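Local coordinates for type IV pilus biogenesis protein PilB (Streptococcus sanguinis, PDB 7B7P) that serves as a minor type IV pilin with a von Willebrand factor A-like, metal-binding module and takes a direct part in adhesion, at residues 19-24 against 108-112; 56-62 against 88-93. One frame throughout, in Å; residues are numbered along the deposited sequence.

Both contacts lie in the pilin module of this two-module protein, well away from the metal-binding von Willebrand factor A-like module, and their centres are 13 Å apart. Interaction 1 sets helix 9-27 against strand 104-112; interaction 2 joins the end of strand 53-57 and the turn after it to the start of strand 92-101 and the residues before it. Along the chain, interaction 2 is nested inside the loop that interaction 1 closes. The two share one antiparallel three-stranded sheet, in which strands 92-101 and 104-112 are neighbours, and they meet directly where Thr112 N lies 3.0 Å from Asp92 O, a probable hydrogen bond. Together they link the helix, this sheet and the separate six-stranded sheet.

Interaction 1 of 2, residues 19-24 against 108-112; sequences SMQYVD and SYNLT
With CG anti to the backbone N in both Met20 and Asp24 (chi1 -168° in the aspartate), two side chains one helical turn apart reach Tyr109, whose own ring is swung beside its backbone N. This is the helix-on-sheet packing of a type IV pilin, in which the N-terminal helix lies against an antiparallel beta-sheet. Here the axis of residues 19-24 runs at 150° to that of strand 108-112, at a closest approach of 10.0 Å.

Met20 is the helix residue with most surface covered by the strand. Its chain is extended as far as SD and then bends, which carries the terminal methyl in between two residues that face the helix from the same strand: CE lies 3.6 Å from Tyr109 CB and 3.7 Å from Leu111 CB. The sulfur makes an oblique Met-aromatic contact, 5.2 Å from the centroid of the Tyr109 ring. Ile124 and Ala127 of strand 124-130 also touch Met20, so its side chain meets two neighbouring strands of the sheet.

Further along the ring, Val23 CG1 comes obliquely to Tyr109 CE1 at 4.0 Å, while Val23 also packs on Phe95 and Val64. At the start of the segment Ser19 is only a marginal neighbour of Leu111, and its hydroxyl is hydrogen-bonded to Leu81 O.

The polar end of the tyrosine is met at the ring edge by Asp24, whose carboxylate plane is turned 68° from that of the ring. Asp24 OD1 is also hydrogen-bonded to Ser129 OG, so one carboxylate oxygen links the helix to two strands. The phenol hydroxyl, Tyr109 OH, donates to Asp24 OD1 at 2.8 Å, and OD1 accepts through its anti lone pair, the one pointing away from OD2.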
loop_
_atom_site.group_PDB
_atom_site.type_symbol
_atom_site.label_atom_id
_atom_site.label_comp_id
_atom_site.label_asym_id
_atom_site.label_seq_id
_atom_site.Cartn_x
_atom_site.Cartn_y
_atom_site.Cartn_z
ATOM N N SER A 19 -12.876 -30.063 -21.057
ATOM C CA SER A 19 -11.699 -29.663 -20.295
ATOM C C SER A 19 -11.852 -28.247 -19.753
ATOM O O SER A 19 -11.529 -27.977 -18.593
ATOM C CB SER A 19 -10.461 -29.771 -21.177
ATOM O OG SER A 19 -9.300 -29.482 -20.433
ATOM N N MET A 20 -12.371 -27.334 -20.574
ATOM C CA MET A 20 -12.528 -25.958 -20.134
ATOM C C MET A 20 -13.626 -25.849 -19.091
ATOM O O MET A 20 -13.521 -25.052 -18.149
ATOM C CB MET A 20 -12.808 -25.058 -21.336
ATOM C CG MET A 20 -12.822 -23.591 -20.978
ATOM S SD MET A 20 -13.315 -22.474 -22.309
ATOM C CE MET A 20 -11.764 -22.302 -23.219
ATOM N N GLN A 21 -14.679 -26.657 -19.228
ATOM C CA GLN A 21 -15.686 -26.728 -18.178
ATOM C C GLN A 21 -15.086 -27.272 -16.889
ATOM O O GLN A 21 -15.423 -26.800 -15.798
ATOM C CB GLN A 21 -16.882 -27.567 -18.643
ATOM C CG GLN A 21 -17.620 -26.926 -19.826
ATOM C CD GLN A 21 -19.003 -27.497 -20.094
ATOM O OE1 GLN A 21 -19.246 -28.694 -19.919
ATOM N NE2 GLN A 21 -19.919 -26.636 -20.530
ATOM N N TYR A 22 -14.174 -28.245 -16.991
ATOM C CA TYR A 22 -13.447 -28.699 -15.807
ATOM C C TYR A 22 -12.730 -27.540 -15.134
ATOM O O TYR A 22 -12.908 -27.306 -13.933
ATOM C CB TYR A 22 -12.442 -29.790 -16.169
ATOM C CG TYR A 22 -13.047 -31.166 -16.322
ATOM C CD1 TYR A 22 -14.078 -31.596 -15.497
ATOM C CD2 TYR A 22 -12.586 -32.031 -17.302
ATOM C CE1 TYR A 22 -14.630 -32.859 -15.650
ATOM C CE2 TYR A 22 -13.126 -33.285 -17.458
ATOM C CZ TYR A 22 -14.142 -33.696 -16.635
ATOM O OH TYR A 22 -14.660 -34.958 -16.814
ATOM N N VAL A 23 -11.925 -26.800 -15.904
ATOM C CA VAL A 23 -11.231 -25.626 -15.375
ATOM C C VAL A 23 -12.219 -24.651 -14.748
ATOM O O VAL A 23 -12.080 -24.277 -13.577
ATOM C CB VAL A 23 -10.399 -24.953 -16.477
ATOM C CG1 VAL A 23 -9.874 -23.621 -15.992
ATOM C CG2 VAL A 23 -9.263 -25.869 -16.901
ATOM N N ASP A 24 -13.253 -24.250 -15.499
ATOM C CA ASP A 24 -14.225 -23.306 -14.943
ATOM C C ASP A 24 -14.876 -23.846 -13.674
ATOM O O ASP A 24 -15.207 -23.075 -12.764
ATOM C CB ASP A 24 -15.298 -22.955 -15.979
ATOM C CG ASP A 24 -16.163 -21.758 -15.552
ATOM O OD1 ASP A 24 -15.593 -20.755 -15.078
ATOM O OD2 ASP A 24 -17.409 -21.805 -15.683
ATOM N N SER A 108 -11.796 -14.713 -18.791
ATOM C CA SER A 108 -11.867 -15.299 -20.116
ATOM C C SER A 108 -10.860 -16.436 -20.217
ATOM O O SER A 108 -9.735 -16.343 -19.710
ATOM C CB SER A 108 -11.645 -14.253 -21.210
ATOM O OG SER A 108 -10.326 -14.268 -21.693
ATOM N N TYR A 109 -11.300 -17.526 -20.824
ATOM C CA TYR A 109 -10.467 -18.684 -21.080
ATOM C C TYR A 109 -10.195 -18.791 -22.571
ATOM O O TYR A 109 -11.064 -18.493 -23.398
ATOM C CB TYR A 109 -11.139 -19.965 -20.615
ATOM C CG TYR A 109 -11.589 -19.995 -19.191
ATOM C CD1 TYR A 109 -10.683 -19.860 -18.144
ATOM C CD2 TYR A 109 -12.926 -20.217 -18.884
ATOM C CE1 TYR A 109 -11.104 -19.925 -16.824
ATOM C CE2 TYR A 109 -13.360 -20.285 -17.577
ATOM C CZ TYR A 109 -12.446 -20.141 -16.545
ATOM O OH TYR A 109 -12.893 -20.196 -15.245
ATOM N N ASN A 110 -8.984 -19.220 -22.901
ATOM C CA ASN A 110 -8.594 -19.560 -24.258
ATOM C C ASN A 110 -7.985 -20.954 -24.210
ATOM O O ASN A 110 -7.169 -21.240 -23.329
ATOM C CB ASN A 110 -7.604 -18.536 -24.820
ATOM C CG ASN A 110 -7.285 -18.780 -26.279
ATOM O OD1 ASN A 110 -6.784 -19.847 -26.647
ATOM N ND2 ASN A 110 -7.572 -17.793 -27.122
ATOM N N LEU A 111 -8.403 -21.829 -25.123
ATOM C CA LEU A 111 -7.881 -23.197 -25.134
ATOM C C LEU A 111 -7.922 -23.688 -26.581
ATOM O O LEU A 111 -8.931 -24.234 -27.035
ATOM C CB LEU A 111 -8.662 -24.112 -24.201
ATOM C CG LEU A 111 -8.142 -25.552 -24.148
ATOM C CD1 LEU A 111 -6.620 -25.576 -23.978
ATOM C CD2 LEU A 111 -8.822 -26.340 -23.052
ATOM N N THR A 112 -6.816 -23.484 -27.295
ATOM C CA THR A 112 -6.769 -23.865 -28.700
ATOM C C THR A 112 -5.609 -24.816 -29.000
ATOM O O THR A 112 -5.088 -25.488 -28.102
ATOM C CB THR A 112 -6.688 -22.627 -29.609
ATOM O OG1 THR A 112 -5.636 -21.749 -29.182
ATOM C CG2 THR A 112 -8.015 -21.873 -29.609
#

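Interaction 2 of 2, residues 56-62 against 88-93; sequences GLSADGK and NMKLDL
The backbones of 56-62 and 88-93 come closest at Lys62 and Lys90, whose CA atoms are 4.7 Å apart, and one main-chain hydrogen bond, from Leu91 N to Gly61 O at 2.8 Å, links the segments. Gly61 has a positive phi of 77°, a conformation that favours glycine, and its carbonyl points almost straight at the donor.

On one flank of this bond, Leu57 spans two residues of the facing segment. Its CD1 packs on Leu91 CB at 3.5 Å, the side chains crossing at about a right angle, while CG lies 3.6 Å from Leu93 CB. Gly56 CA adds a contact with Leu93 CD2.

On the other flank Lys62 lays its aliphatic chain along the main chain of Asn88 and Met89, with CB 3.4 Å from Met89 O. Bends at chi2 and chi3 bring the ammonium group round to the exposed Asn88, where NZ donates to OD1 at 2.9 Å from a direction tilted 22° out of the carbonyl plane.

Within the pilin module, the contact brings strand 53-57 of the six-stranded sheet to strand 92-101 of the three-stranded antiparallel sheet. Leu57 also packs on Val64 of strand 64-67, and Gly56 pairs with Met65 of that strand through the backbone. On the helix side, Met89 and Leu91 touch Ile12 and Met16 of helix 9-27, so residues 88-93 lie between that helix and the turn following strand 53-57.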
loop_
_atom_site.group_PDB
_atom_site.type_symbol
_atom_site.label_atom_id
_atom_site.label_comp_id
_atom_site.label_asym_id
_atom_site.label_seq_id
_atom_site.Cartn_x
_atom_site.Cartn_y
_atom_site.Cartn_z
ATOM N N GLY A 56 -2.624 -25.505 -15.197
ATOM C CA GLY A 56 -1.814 -25.040 -16.304
ATOM C C GLY A 56 -1.426 -26.207 -17.178
ATOM O O GLY A 56 -1.647 -27.374 -16.837
ATOM N N LEU A 57 -0.836 -25.870 -18.319
ATOM C CA LEU A 57 -0.451 -26.876 -19.292
ATOM C C LEU A 57 0.785 -27.650 -18.839
ATOM O O LEU A 57 1.589 -27.190 -18.017
ATOM C CB LEU A 57 -0.176 -26.232 -20.645
ATOM C CG LEU A 57 -1.411 -25.938 -21.491
ATOM C CD1 LEU A 57 -1.025 -25.913 -22.962
ATOM C CD2 LEU A 57 -2.498 -26.961 -21.213
ATOM N N SER A 58 0.934 -28.841 -19.415
ATOM C CA SER A 58 2.086 -29.694 -19.177
ATOM C C SER A 58 3.364 -29.042 -19.693
ATOM O O SER A 58 3.354 -28.003 -20.367
ATOM C CB SER A 58 1.909 -31.054 -19.860
ATOM O OG SER A 58 1.685 -30.938 -21.256
ATOM N N ALA A 59 4.486 -29.677 -19.358
ATOM C CA ALA A 59 5.748 -29.335 -19.992
ATOM C C ALA A 59 5.662 -29.585 -21.491
ATOM O O ALA A 59 5.925 -28.690 -22.302
ATOM C CB ALA A 59 6.881 -30.139 -19.352
ATOM N N ASP A 60 5.243 -30.796 -21.877
ATOM C CA ASP A 60 5.088 -31.120 -23.292
ATOM C C ASP A 60 3.974 -30.322 -23.959
ATOM O O ASP A 60 3.857 -30.356 -25.191
ATOM C CB ASP A 60 4.842 -32.626 -23.480
ATOM C CG ASP A 60 3.658 -33.148 -22.671
ATOM O OD1 ASP A 60 2.608 -32.468 -22.614
ATOM O OD2 ASP A 60 3.771 -34.260 -22.103
ATOM N N GLY A 61 3.158 -29.611 -23.181
ATOM C CA GLY A 61 2.137 -28.748 -23.733
ATOM C C GLY A 61 0.905 -29.457 -24.236
ATOM O O GLY A 61 0.096 -28.842 -24.936
ATOM N N LYS A 62 0.724 -30.728 -23.892
ATOM C CA LYS A 62 -0.299 -31.556 -24.513
ATOM C C LYS A 62 -1.407 -31.945 -23.555
ATOM O O LYS A 62 -2.342 -32.649 -23.959
ATOM C CB LYS A 62 0.345 -32.813 -25.109
ATOM C CG LYS A 62 1.606 -32.500 -25.904
ATOM C CD LYS A 62 1.849 -33.458 -27.057
ATOM C CE LYS A 62 2.518 -34.734 -26.583
ATOM N NZ LYS A 62 2.732 -35.676 -27.711
ATOM N N ASN A 88 -1.749 -36.380 -29.407
ATOM C CA ASN A 88 -0.433 -35.764 -29.296
ATOM C C ASN A 88 -0.426 -34.383 -29.948
ATOM O O ASN A 88 0.518 -33.991 -30.640
ATOM C CB ASN A 88 0.640 -36.691 -29.872
ATOM C CG ASN A 88 0.724 -38.014 -29.107
ATOM O OD1 ASN A 88 1.149 -38.049 -27.947
ATOM N ND2 ASN A 88 0.301 -39.102 -29.748
ATOM N N MET A 89 -1.510 -33.646 -29.711
ATOM C CA MET A 89 -1.665 -32.268 -30.152
ATOM C C MET A 89 -1.134 -31.311 -29.090
ATOM O O MET A 89 -1.261 -31.560 -27.888
ATOM C CB MET A 89 -3.139 -31.977 -30.430
ATOM C CG MET A 89 -3.409 -30.789 -31.321
ATOM S SD MET A 89 -5.180 -30.416 -31.394
ATOM C CE MET A 89 -5.799 -32.000 -31.955
ATOM N N LYS A 90 -0.536 -30.213 -29.537
ATOM C CA LYS A 90 0.027 -29.226 -28.630
ATOM C C LYS A 90 -0.964 -28.082 -28.426
ATOM O O LYS A 90 -1.593 -27.609 -29.379
ATOM C CB LYS A 90 1.369 -28.710 -29.157
ATOM C CG LYS A 90 2.570 -29.466 -28.574
ATOM C CD LYS A 90 3.126 -30.482 -29.572
ATOM C CE LYS A 90 4.617 -30.748 -29.351
ATOM N NZ LYS A 90 5.256 -31.514 -30.474
ATOM N N LEU A 91 -1.102 -27.648 -27.173
ATOM C CA LEU A 91 -2.201 -26.800 -26.736
ATOM C C LEU A 91 -1.725 -25.394 -26.382
ATOM O O LEU A 91 -0.573 -25.190 -25.991
ATOM C CB LEU A 91 -2.903 -27.430 -25.531
ATOM C CG LEU A 91 -3.619 -28.750 -25.797
ATOM C CD1 LEU A 91 -4.240 -29.297 -24.519
ATOM C CD2 LEU A 91 -4.677 -28.541 -26.856
ATOM N N ASP A 92 -2.631 -24.422 -26.527
ATOM C CA ASP A 92 -2.397 -23.023 -26.171
ATOM C C ASP A 92 -3.456 -22.613 -25.147
ATOM O O ASP A 92 -4.638 -22.477 -25.491
ATOM C CB ASP A 92 -2.443 -22.137 -27.421
ATOM C CG ASP A 92 -2.022 -20.688 -27.152
ATOM O OD1 ASP A 92 -1.278 -20.437 -26.173
ATOM O OD2 ASP A 92 -2.419 -19.798 -27.943
ATOM N N LEU A 93 -3.035 -22.417 -23.895
ATOM C CA LEU A 93 -3.936 -22.127 -22.783
ATOM C C LEU A 93 -3.640 -20.740 -22.226
ATOM O O LEU A 93 -2.506 -20.459 -21.828
ATOM C CB LEU A 93 -3.791 -23.180 -21.688
ATOM C CG LEU A 93 -4.388 -22.796 -20.343
ATOM C CD1 LEU A 93 -5.913 -22.687 -20.442
ATOM C CD2 LEU A 93 -3.976 -23.814 -19.291
#